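Local coordinates for ABC-type branched-chain amino acid transport systems periplasmic component-like protein (Thermomonospora curvata, PDB 4N03) that probably captures fatty acids such as palmitate outside the membrane and hands them to an ABC transporter, as a substrate-binding protein of the leucine-binding family, at residues 149-154 with 253-258; 155-160 with 390-395; 183-188 with 197-202. One frame throughout, in Å; residues are numbered along the deposited sequence. Where two conformers were deposited one is given.

Contact 1 (149-154 with 253-258); sequences DVDMIN and GSNSAY. With PLM (palmitic acid), chain B.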
loop_
_atom_site.group_PDB
_atom_site.type_symbol
_atom_site.label_atom_id
_atom_site.label_comp_id
_atom_site.label_asym_id
_atom_site.label_seq_id
_atom_site.Cartn_x
_atom_site.Cartn_y
_atom_site.Cartn_z
ATOM N N ASP A 149 -5.932 5.161 8.597
ATOM C CA ASP A 149 -6.998 5.582 9.495
ATOM C C ASP A 149 -8.368 5.436 8.863
ATOM O O ASP A 149 -9.257 4.860 9.447
ATOM C CB ASP A 149 -6.762 6.962 10.090
ATOM C CG ASP A 149 -6.407 8.067 9.123
ATOM O OD1 ASP A 149 -6.350 7.836 7.891
ATOM O OD2 ASP A 149 -6.151 9.188 9.641
ATOM N N VAL A 150 -8.512 5.964 7.645
ATOM C CA VAL A 150 -9.756 5.828 6.923
ATOM C C VAL A 150 -10.113 4.374 6.696
ATOM O O VAL A 150 -11.280 4.003 6.853
ATOM C CB VAL A 150 -9.638 6.572 5.568
ATOM C CG1 VAL A 150 -10.739 6.198 4.565
ATOM C CG2 VAL A 150 -9.609 8.076 5.827
ATOM N N ASP A 151 -9.150 3.496 6.382
ATOM C CA ASP A 151 -9.461 2.079 6.246
ATOM C C ASP A 151 -10.008 1.482 7.545
ATOM O O ASP A 151 -10.942 0.705 7.498
ATOM C CB ASP A 151 -8.252 1.260 5.811
ATOM C CG ASP A 151 -7.924 1.392 4.343
ATOM O OD1 ASP A 151 -8.775 1.782 3.544
ATOM O OD2 ASP A 151 -6.756 1.024 4.040
HETATM N N MSE A 152 -9.416 1.800 8.709
HETATM C CA MSE A 152 -9.956 1.291 9.955
HETATM C C MSE A 152 -11.299 1.901 10.300
HETATM O O MSE A 152 -12.120 1.219 10.871
HETATM C CB MSE A 152 -8.971 1.516 11.112
HETATM C CG MSE A 152 -7.715 0.648 11.024
HETATM SE SE MSE A 152 -8.110 -1.236 11.235
HETATM C CE MSE A 152 -8.095 -1.790 9.471
ATOM N N ILE A 153 -11.531 3.158 9.960
ATOM C CA ILE A 153 -12.857 3.729 10.234
ATOM C C ILE A 153 -13.929 2.992 9.441
ATOM O O ILE A 153 -14.951 2.553 9.965
ATOM C CB ILE A 153 -12.850 5.233 9.925
ATOM C CG1 ILE A 153 -11.949 5.972 10.939
ATOM C CG2 ILE A 153 -14.257 5.781 10.017
ATOM C CD1 ILE A 153 -11.579 7.363 10.478
ATOM N N ASN A 154 -13.674 2.853 8.132
ATOM C CA ASN A 154 -14.572 2.063 7.273
ATOM C C ASN A 154 -14.728 0.643 7.799
ATOM O O ASN A 154 -15.821 0.117 7.875
ATOM C CB ASN A 154 -14.096 2.082 5.828
ATOM C CG ASN A 154 -14.425 3.363 5.094
ATOM O OD1 ASN A 154 -15.447 3.993 5.339
ATOM N ND2 ASN A 154 -13.581 3.744 4.158
ATOM N N GLY A 253 -7.623 -6.814 9.542
ATOM C CA GLY A 253 -6.295 -6.346 9.291
ATOM C C GLY A 253 -6.214 -5.177 8.360
ATOM O O GLY A 253 -7.078 -4.987 7.509
ATOM N N SER A 254 -5.132 -4.425 8.490
ATOM C CA SER A 254 -4.761 -3.439 7.530
ATOM C C SER A 254 -4.286 -4.167 6.234
ATOM O O SER A 254 -4.119 -5.371 6.190
ATOM C CB SER A 254 -3.679 -2.527 8.075
ATOM O OG SER A 254 -4.113 -1.776 9.199
ATOM N N ASN A 255 -4.053 -3.362 5.203
ATOM C CA ASN A 255 -3.987 -3.926 3.855
ATOM C C ASN A 255 -2.840 -4.858 3.574
ATOM O O ASN A 255 -2.897 -5.633 2.614
ATOM C CB ASN A 255 -4.099 -2.842 2.773
ATOM C CG ASN A 255 -2.926 -1.884 2.734
ATOM O OD1 ASN A 255 -1.804 -2.278 2.975
ATOM N ND2 ASN A 255 -3.198 -0.628 2.374
ATOM N N SER A 256 -1.801 -4.844 4.398
ATOM C CA SER A 256 -0.599 -5.642 4.169
ATOM C C SER A 256 -0.456 -6.778 5.151
ATOM O O SER A 256 0.572 -7.488 5.133
ATOM C CB SER A 256 0.652 -4.783 4.202
ATOM O OG SER A 256 0.869 -4.272 5.504
ATOM N N ALA A 257 -1.461 -7.033 5.970
ATOM C CA ALA A 257 -1.403 -8.053 7.020
ATOM C C ALA A 257 -1.794 -9.441 6.469
ATOM O O ALA A 257 -2.583 -10.150 7.088
ATOM C CB ALA A 257 -2.267 -7.656 8.214
ATOM N N TYR A 258 -1.260 -9.817 5.307
ATOM C CA TYR A 258 -1.609 -11.051 4.589
ATOM C C TYR A 258 -0.750 -11.152 3.356
ATOM O O TYR A 258 -0.474 -10.184 2.705
ATOM C CB TYR A 258 -3.094 -11.021 4.189
ATOM C CG TYR A 258 -3.459 -12.178 3.341
ATOM C CD1 TYR A 258 -3.496 -13.451 3.885
ATOM C CD2 TYR A 258 -3.804 -12.040 2.014
ATOM C CE1 TYR A 258 -3.779 -14.560 3.070
ATOM C CE2 TYR A 258 -4.122 -13.145 1.225
ATOM C CZ TYR A 258 -4.125 -14.387 1.775
ATOM O OH TYR A 258 -4.438 -15.512 1.018
HETATM C C1 PLM B . 3.832 0.395 6.049
HETATM O O1 PLM B . 3.055 1.324 5.702
HETATM O O2 PLM B . 4.959 0.566 6.562
HETATM C C2 PLM B . 3.464 -1.020 5.666
HETATM C C3 PLM B . 3.890 -1.226 4.148
HETATM C C4 PLM B . 3.385 -2.524 3.561
HETATM C C5 PLM B . 3.842 -2.741 2.160
HETATM C C6 PLM B . 3.318 -3.977 1.398
HETATM C C7 PLM B . 2.057 -3.626 0.621
HETATM C C8 PLM B . 1.334 -4.782 -0.013
HETATM C C9 PLM B . 0.272 -4.408 -1.030
HETATM C CA PLM B . -1.150 -4.211 -0.456
HETATM C CB PLM B . -2.039 -3.533 -1.574
HETATM C CC PLM B . -2.745 -2.254 -1.038
HETATM C CD PLM B . -3.163 -1.273 -2.114
HETATM C CE PLM B . -3.828 0.017 -1.650
HETATM C CF PLM B . -3.620 1.136 -2.682
HETATM C CG PLM B . -4.637 1.154 -3.810
HETATM O O HOH W 1 -5.684 0.546 1.603
HETATM O O HOH W 2 -5.673 -0.873 5.530
#

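Contact 2 (155-160 with 390-395); sequences GVQWLM and FESELA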
loop_
_atom_site.group_PDB
_atom_site.type_symbol
_atom_site.label_atom_id
_atom_site.label_comp_id
_atom_site.label_asym_id
_atom_site.label_seq_id
_atom_site.Cartn_x
_atom_site.Cartn_y
_atom_site.Cartn_z
ATOM N N GLY A 155 -13.611 0.021 8.160
ATOM C CA GLY A 155 -13.659 -1.343 8.620
ATOM C C GLY A 155 -14.407 -1.566 9.909
ATOM O O GLY A 155 -15.159 -2.516 10.072
ATOM N N VAL A 156 -14.237 -0.658 10.897
ATOM C CA VAL A 156 -15.000 -0.735 12.135
ATOM C C VAL A 156 -16.467 -0.478 11.888
ATOM O O VAL A 156 -17.323 -1.154 12.460
ATOM C CB VAL A 156 -14.394 0.180 13.214
ATOM C CG1 VAL A 156 -15.293 0.235 14.429
ATOM C CG2 VAL A 156 -12.984 -0.320 13.557
ATOM N N GLN A 157 -16.779 0.495 11.045
ATOM C CA GLN A 157 -18.182 0.716 10.713
ATOM C C GLN A 157 -18.783 -0.542 10.096
ATOM O O GLN A 157 -19.909 -0.929 10.366
ATOM C CB GLN A 157 -18.341 1.883 9.777
ATOM C CG GLN A 157 -19.803 2.186 9.426
ATOM C CD GLN A 157 -20.591 2.705 10.608
ATOM O OE1 GLN A 157 -20.495 3.887 10.964
ATOM N NE2 GLN A 157 -21.347 1.848 11.247
ATOM N N TRP A 158 -18.008 -1.229 9.239
ATOM C CA TRP A 158 -18.439 -2.491 8.646
ATOM C C TRP A 158 -18.654 -3.565 9.682
ATOM O O TRP A 158 -19.665 -4.255 9.663
ATOM C CB TRP A 158 -17.425 -2.942 7.602
ATOM C CG TRP A 158 -17.715 -4.254 6.941
ATOM C CD1 TRP A 158 -18.573 -4.489 5.921
ATOM C CD2 TRP A 158 -17.124 -5.502 7.279
ATOM N NE1 TRP A 158 -18.540 -5.820 5.581
ATOM C CE2 TRP A 158 -17.685 -6.471 6.416
ATOM C CE3 TRP A 158 -16.189 -5.897 8.223
ATOM C CZ2 TRP A 158 -17.318 -7.811 6.462
ATOM C CZ3 TRP A 158 -15.814 -7.254 8.255
ATOM C CH2 TRP A 158 -16.386 -8.175 7.380
ATOM N N LEU A 159 -17.729 -3.699 10.636
ATOM C CA LEU A 159 -17.938 -4.670 11.713
ATOM C C LEU A 159 -19.263 -4.450 12.438
ATOM O O LEU A 159 -19.974 -5.378 12.795
ATOM C CB LEU A 159 -16.800 -4.633 12.727
ATOM C CG LEU A 159 -15.425 -5.122 12.279
ATOM C CD1 LEU A 159 -14.391 -4.857 13.347
ATOM C CD2 LEU A 159 -15.441 -6.595 11.913
HETATM N N MSE A 160 -19.598 -3.163 12.711
HETATM C CA MSE A 160 -20.852 -2.814 13.378
HETATM C C MSE A 160 -22.058 -3.098 12.498
HETATM O O MSE A 160 -23.070 -3.642 12.940
HETATM C CB MSE A 160 -20.902 -1.323 13.650
HETATM C CG MSE A 160 -19.926 -0.895 14.703
HETATM SE SE MSE A 160 -20.753 -1.049 16.469
HETATM C CE MSE A 160 -21.966 0.388 15.985
ATOM N N PHE A 390 -16.395 0.946 -0.356
ATOM C CA PHE A 390 -17.379 1.871 0.174
ATOM C C PHE A 390 -16.707 2.947 1.011
ATOM O O PHE A 390 -15.672 2.741 1.596
ATOM C CB PHE A 390 -18.448 1.144 0.999
ATOM C CG PHE A 390 -17.927 0.573 2.296
ATOM C CD1 PHE A 390 -17.256 -0.625 2.306
ATOM C CD2 PHE A 390 -18.023 1.282 3.510
ATOM C CE1 PHE A 390 -16.717 -1.127 3.469
ATOM C CE2 PHE A 390 -17.463 0.768 4.683
ATOM C CZ PHE A 390 -16.787 -0.424 4.632
ATOM N N GLU A 391 -17.378 4.083 1.077
ATOM C CA GLU A 391 -17.025 5.178 1.964
ATOM C C GLU A 391 -18.120 5.378 2.966
ATOM O O GLU A 391 -19.208 5.820 2.608
ATOM C CB GLU A 391 -16.791 6.424 1.138
ATOM C CG GLU A 391 -16.480 7.655 1.982
ATOM C CD GLU A 391 -16.213 8.892 1.160
ATOM O OE1 GLU A 391 -16.255 8.855 -0.101
ATOM O OE2 GLU A 391 -15.853 9.882 1.822
ATOM N N SER A 392 -17.891 4.976 4.191
ATOM C CA SER A 392 -18.847 5.294 5.256
ATOM C C SER A 392 -18.988 6.782 5.488
ATOM O O SER A 392 -18.074 7.524 5.251
ATOM C CB SER A 392 -18.462 4.610 6.558
ATOM O OG SER A 392 -17.262 5.082 7.114
ATOM N N GLU A 393 -20.155 7.193 5.941
ATOM C CA GLU A 393 -20.336 8.582 6.419
ATOM C C GLU A 393 -19.341 8.936 7.490
ATOM O O GLU A 393 -18.813 10.043 7.530
ATOM C CB GLU A 393 -21.757 8.825 6.882
ATOM C CG GLU A 393 -22.773 8.811 5.762
ATOM C CD GLU A 393 -22.512 9.815 4.652
ATOM O OE1 GLU A 393 -22.404 11.038 4.928
ATOM O OE2 GLU A 393 -22.410 9.388 3.472
ATOM N N LEU A 394 -19.064 7.979 8.350
ATOM C CA LEU A 394 -18.132 8.138 9.393
ATOM C C LEU A 394 -16.763 8.544 8.844
ATOM O O LEU A 394 -16.107 9.469 9.331
ATOM C CB LEU A 394 -18.103 6.818 10.157
ATOM C CG LEU A 394 -17.333 6.794 11.449
ATOM C CD1 LEU A 394 -17.883 7.741 12.484
ATOM C CD2 LEU A 394 -17.309 5.378 12.036
ATOM N N ALA A 395 -16.294 7.808 7.816
ATOM C CA ALA A 395 -15.038 8.148 7.192
ATOM C C ALA A 395 -15.082 9.440 6.376
ATOM O O ALA A 395 -14.103 10.151 6.293
ATOM C CB ALA A 395 -14.555 7.024 6.302
HETATM O O HOH W 3 -21.028 5.772 8.919
#

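Contact 3 (183-188 with 197-202); sequences SALRGT and LEVFEL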
loop_
_atom_site.group_PDB
_atom_site.type_symbol
_atom_site.label_atom_id
_atom_site.label_comp_id
_atom_site.label_asym_id
_atom_site.label_seq_id
_atom_site.Cartn_x
_atom_site.Cartn_y
_atom_site.Cartn_z
ATOM N N SER A 183 -1.143 5.207 12.565
ATOM C CA SER A 183 -2.165 5.810 11.724
ATOM C C SER A 183 -3.418 4.957 11.714
ATOM O O SER A 183 -4.531 5.445 11.838
ATOM C CB SER A 183 -1.614 6.068 10.338
ATOM O OG SER A 183 -2.575 6.567 9.442
ATOM N N ALA A 184 -3.254 3.635 11.537
ATOM C CA ALA A 184 -4.395 2.761 11.612
ATOM C C ALA A 184 -5.134 2.957 12.944
ATOM O O ALA A 184 -6.347 3.022 12.988
ATOM C CB ALA A 184 -3.946 1.331 11.397
ATOM N N LEU A 185 -4.355 2.900 14.009
ATOM C CA LEU A 185 -4.890 3.037 15.368
ATOM C C LEU A 185 -5.683 4.345 15.590
ATOM O O LEU A 185 -6.716 4.332 16.231
ATOM C CB LEU A 185 -3.756 2.948 16.375
ATOM C CG LEU A 185 -4.135 3.047 17.842
ATOM C CD1 LEU A 185 -4.963 1.876 18.298
ATOM C CD2 LEU A 185 -2.881 3.146 18.676
ATOM N N ARG A 186 -5.199 5.396 14.981
ATOM C CA ARG A 186 -5.933 6.656 15.037
ATOM C C ARG A 186 -7.337 6.493 14.513
ATOM O O ARG A 186 -8.321 7.006 15.047
ATOM C CB ARG A 186 -5.174 7.756 14.303
ATOM C CG ARG A 186 -5.828 9.112 14.414
ATOM C CD ARG A 186 -5.128 10.121 13.562
ATOM N NE ARG A 186 -5.755 11.427 13.663
ATOM C CZ ARG A 186 -5.193 12.499 14.145
ATOM N NH1 ARG A 186 -3.947 12.512 14.563
ATOM N NH2 ARG A 186 -5.880 13.589 14.101
ATOM N N GLY A 187 -7.471 5.791 13.391
ATOM C CA GLY A 187 -8.792 5.501 12.819
ATOM C C GLY A 187 -9.643 4.634 13.720
ATOM O O GLY A 187 -10.817 4.921 13.962
ATOM N N THR A 188 -9.059 3.565 14.259
ATOM C CA THR A 188 -9.768 2.735 15.217
ATOM C C THR A 188 -10.351 3.577 16.357
ATOM O O THR A 188 -11.519 3.388 16.734
ATOM C CB THR A 188 -8.827 1.684 15.792
ATOM O OG1 THR A 188 -8.312 0.903 14.715
ATOM C CG2 THR A 188 -9.518 0.779 16.753
ATOM N N LEU A 197 -17.430 2.461 21.482
ATOM C CA LEU A 197 -16.604 1.266 21.668
ATOM C C LEU A 197 -15.402 1.597 22.521
ATOM O O LEU A 197 -14.972 2.745 22.559
ATOM C CB LEU A 197 -16.125 0.668 20.349
ATOM C CG LEU A 197 -17.224 0.432 19.297
ATOM C CD1 LEU A 197 -16.613 0.211 17.943
ATOM C CD2 LEU A 197 -18.018 -0.810 19.656
ATOM N N GLU A 198 -14.864 0.623 23.216
ATOM C CA GLU A 198 -13.606 0.758 23.934
ATOM C C GLU A 198 -12.466 0.201 23.066
ATOM O O GLU A 198 -12.699 -0.633 22.159
ATOM C CB GLU A 198 -13.669 -0.062 25.247
ATOM C CG GLU A 198 -14.740 0.367 26.260
ATOM C CD GLU A 198 -14.647 -0.446 27.554
ATOM O OE1 GLU A 198 -13.513 -0.829 27.933
ATOM O OE2 GLU A 198 -15.692 -0.664 28.208
ATOM N N VAL A 199 -11.241 0.646 23.287
ATOM C CA VAL A 199 -10.071 0.158 22.554
ATOM C C VAL A 199 -8.979 -0.269 23.519
ATOM O O VAL A 199 -8.658 0.480 24.448
ATOM C CB VAL A 199 -9.480 1.220 21.588
ATOM C CG1 VAL A 199 -8.342 0.667 20.748
ATOM C CG2 VAL A 199 -10.566 1.728 20.663
ATOM N N PHE A 200 -8.425 -1.440 23.308
ATOM C CA PHE A 200 -7.276 -1.948 24.006
ATOM C C PHE A 200 -6.135 -1.970 22.993
ATOM O O PHE A 200 -6.247 -2.588 21.902
ATOM C CB PHE A 200 -7.553 -3.364 24.539
ATOM C CG PHE A 200 -6.363 -4.063 25.106
ATOM C CD1 PHE A 200 -5.636 -3.514 26.094
ATOM C CD2 PHE A 200 -5.985 -5.292 24.604
ATOM C CE1 PHE A 200 -4.522 -4.144 26.609
ATOM C CE2 PHE A 200 -4.914 -5.963 25.126
ATOM C CZ PHE A 200 -4.176 -5.376 26.138
ATOM N N GLU A 201 -5.051 -1.295 23.301
ATOM C CA GLU A 201 -3.956 -1.056 22.367
ATOM C C GLU A 201 -2.724 -1.910 22.672
ATOM O O GLU A 201 -2.301 -1.979 23.833
ATOM C CB GLU A 201 -3.539 0.426 22.491
ATOM C CG GLU A 201 -4.668 1.398 22.286
ATOM C CD GLU A 201 -4.271 2.872 22.305
ATOM O OE1 GLU A 201 -3.073 3.166 22.177
ATOM O OE2 GLU A 201 -5.234 3.659 22.456
ATOM N N LEU A 202 -2.138 -2.551 21.659
ATOM C CA LEU A 202 -0.999 -3.448 21.842
ATOM C C LEU A 202 0.063 -3.085 20.849
ATOM O O LEU A 202 0.049 -3.616 19.709
ATOM C CB LEU A 202 -1.447 -4.910 21.685
ATOM C CG LEU A 202 -2.219 -5.540 22.830
ATOM C CD1 LEU A 202 -2.644 -6.944 22.536
ATOM C CD2 LEU A 202 -1.324 -5.673 24.067
#

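Contact 1 (149-154 with 253-258)
The carboxylate of D151 and the side-chain amide of N255 are joined through one water, and a second water joins the same carboxylate to the backbone N of N255, while palmitic acid runs over one face of that amide, its carbon CC 3.8 Å from N255 CG. At the amino end of the amide, N255 ND2 gives to water 1 at 2.9 Å, and this water donates to D151 OD2. Water 2 donates to D151 OD2 at 2.6 Å and accepts a weak bond from N255 N. The other oxygen, OD1, is held by the hydroxyls of T146 and T370. N255 and S256 lie within a type I turn, from S254 to A257, just after strand 251-253, and S256 CB touches palmitic acid C4 at 3.6 Å. Beside the waters the contact is van der Waals packing: selenomethionine M152, bent at chi2 and chi3, brings its methyl CE to 3.9 Å from G253 O and close to S254 OG, whose own polar partner is S229. The turn thus lines the lipid site of this periplasmic binding protein and is tied to helix 148-161 through water. The buried D151 carboxylate is probably stable as an anion, and through water 1 would steady the amide beside the lipid tail.

Contact 2 (155-160 with 390-395)
S392 OG is gripped twice: it accepts from A395 N at 3.0 Å, nearly straight at 158°, and it bonds to N154 OD1 on helix 148-161, while S392 CB packs on Q157 CG one turn further along that helix. The serine is the N-cap of helix 393-397, the short C-terminal helix that follows strand 383-390 and lies against helix 148-161 in the same lobe of this periplasmic binding protein fold. Its chi1 of 66° sets OG between the backbone N and the carbonyl carbon, turned back over the first helical turn. A second amide of that turn, L394 N, is served by water 3, which accepts from it at 3.0 Å and donates to Q157 OE1 at 2.8 Å, so the glutamine reaches the helix start through one water. The bend of Q157 at chi2 also lays OE1 against L394, 3.7 Å from its CD2, where the two side chains slant across each other. Beyond the polar part, the indole of W158 meets the ring of F276 edge-to-face, and its side chain also touches I372. What W158 offers to F390 is the base of its side chain, with CB 3.9 Å from F390 CZ.

Contact 3 (183-188 with 197-202)
With CG opposite its backbone N (chi1 -179°), L185 reaches out from its helix toward the strand, and chi2 of 66° spreads the two methyls over the side chain of E201. E201 runs extended beyond CG, and the two side chains cross at about a right angle. CD1 of L185 lies 4.0 Å from E201 CG, and CD2 of L185 comes to 3.5 Å from E201 OE1, a contact of methyl against carboxylate oxygen. The other oxygen, OE2, is paired in a salt bridge with K189, the residue just after the segment on the same helix, which probably balances the charge. These residues belong to a beta-alpha-beta crossover, in which helix 179-195 connects the neighbouring parallel strands 170-176 and 198-204; the short helix and strand segments run nearly antiparallel, at 162°, with their axes 10.4 Å apart. V199, two residues before E201, points toward the helix. Its CG1 stands 4.3 Å from L185 CD1, and both methyls of V199, CG1 and CG2, meet T188 CG2, each at 4.2 Å. With an alanine in place of L185, the E201 chain and V199 CG1 would probably lose their apolar partner and a gap would probably open between helix and strand, by H173 and Y175 of strand 170-176. The hydroxyl of T188 gives a weak bond of 3.4 Å from OG1 to A184 O, with H173 of strand 170-176 as a further weak partner.

In the fold
Following the chain from the N terminus, past the four-stranded parallel sheet, helix 148-161 comes first among the contacting elements; its earlier turn supplies the first half of contact 1 and its later turn that of contact 2. The chain then runs through strand 170-176 into helix 179-195, and contact 3 closes after only eight intervening residues, at strand 198-204. Contact 1 closes next, at the end of strand 251-253 and in the loop after it, and contact 2 last, at 390-395 near the C terminus. Contact 3 is therefore nested inside both long loops, while contacts 1 and 2 cross. In space, M152 packs on A184, I153 on L394 and V156 on L197, so helix 148-161 joins cleft turn, crossover and C-terminal helix within one lobe.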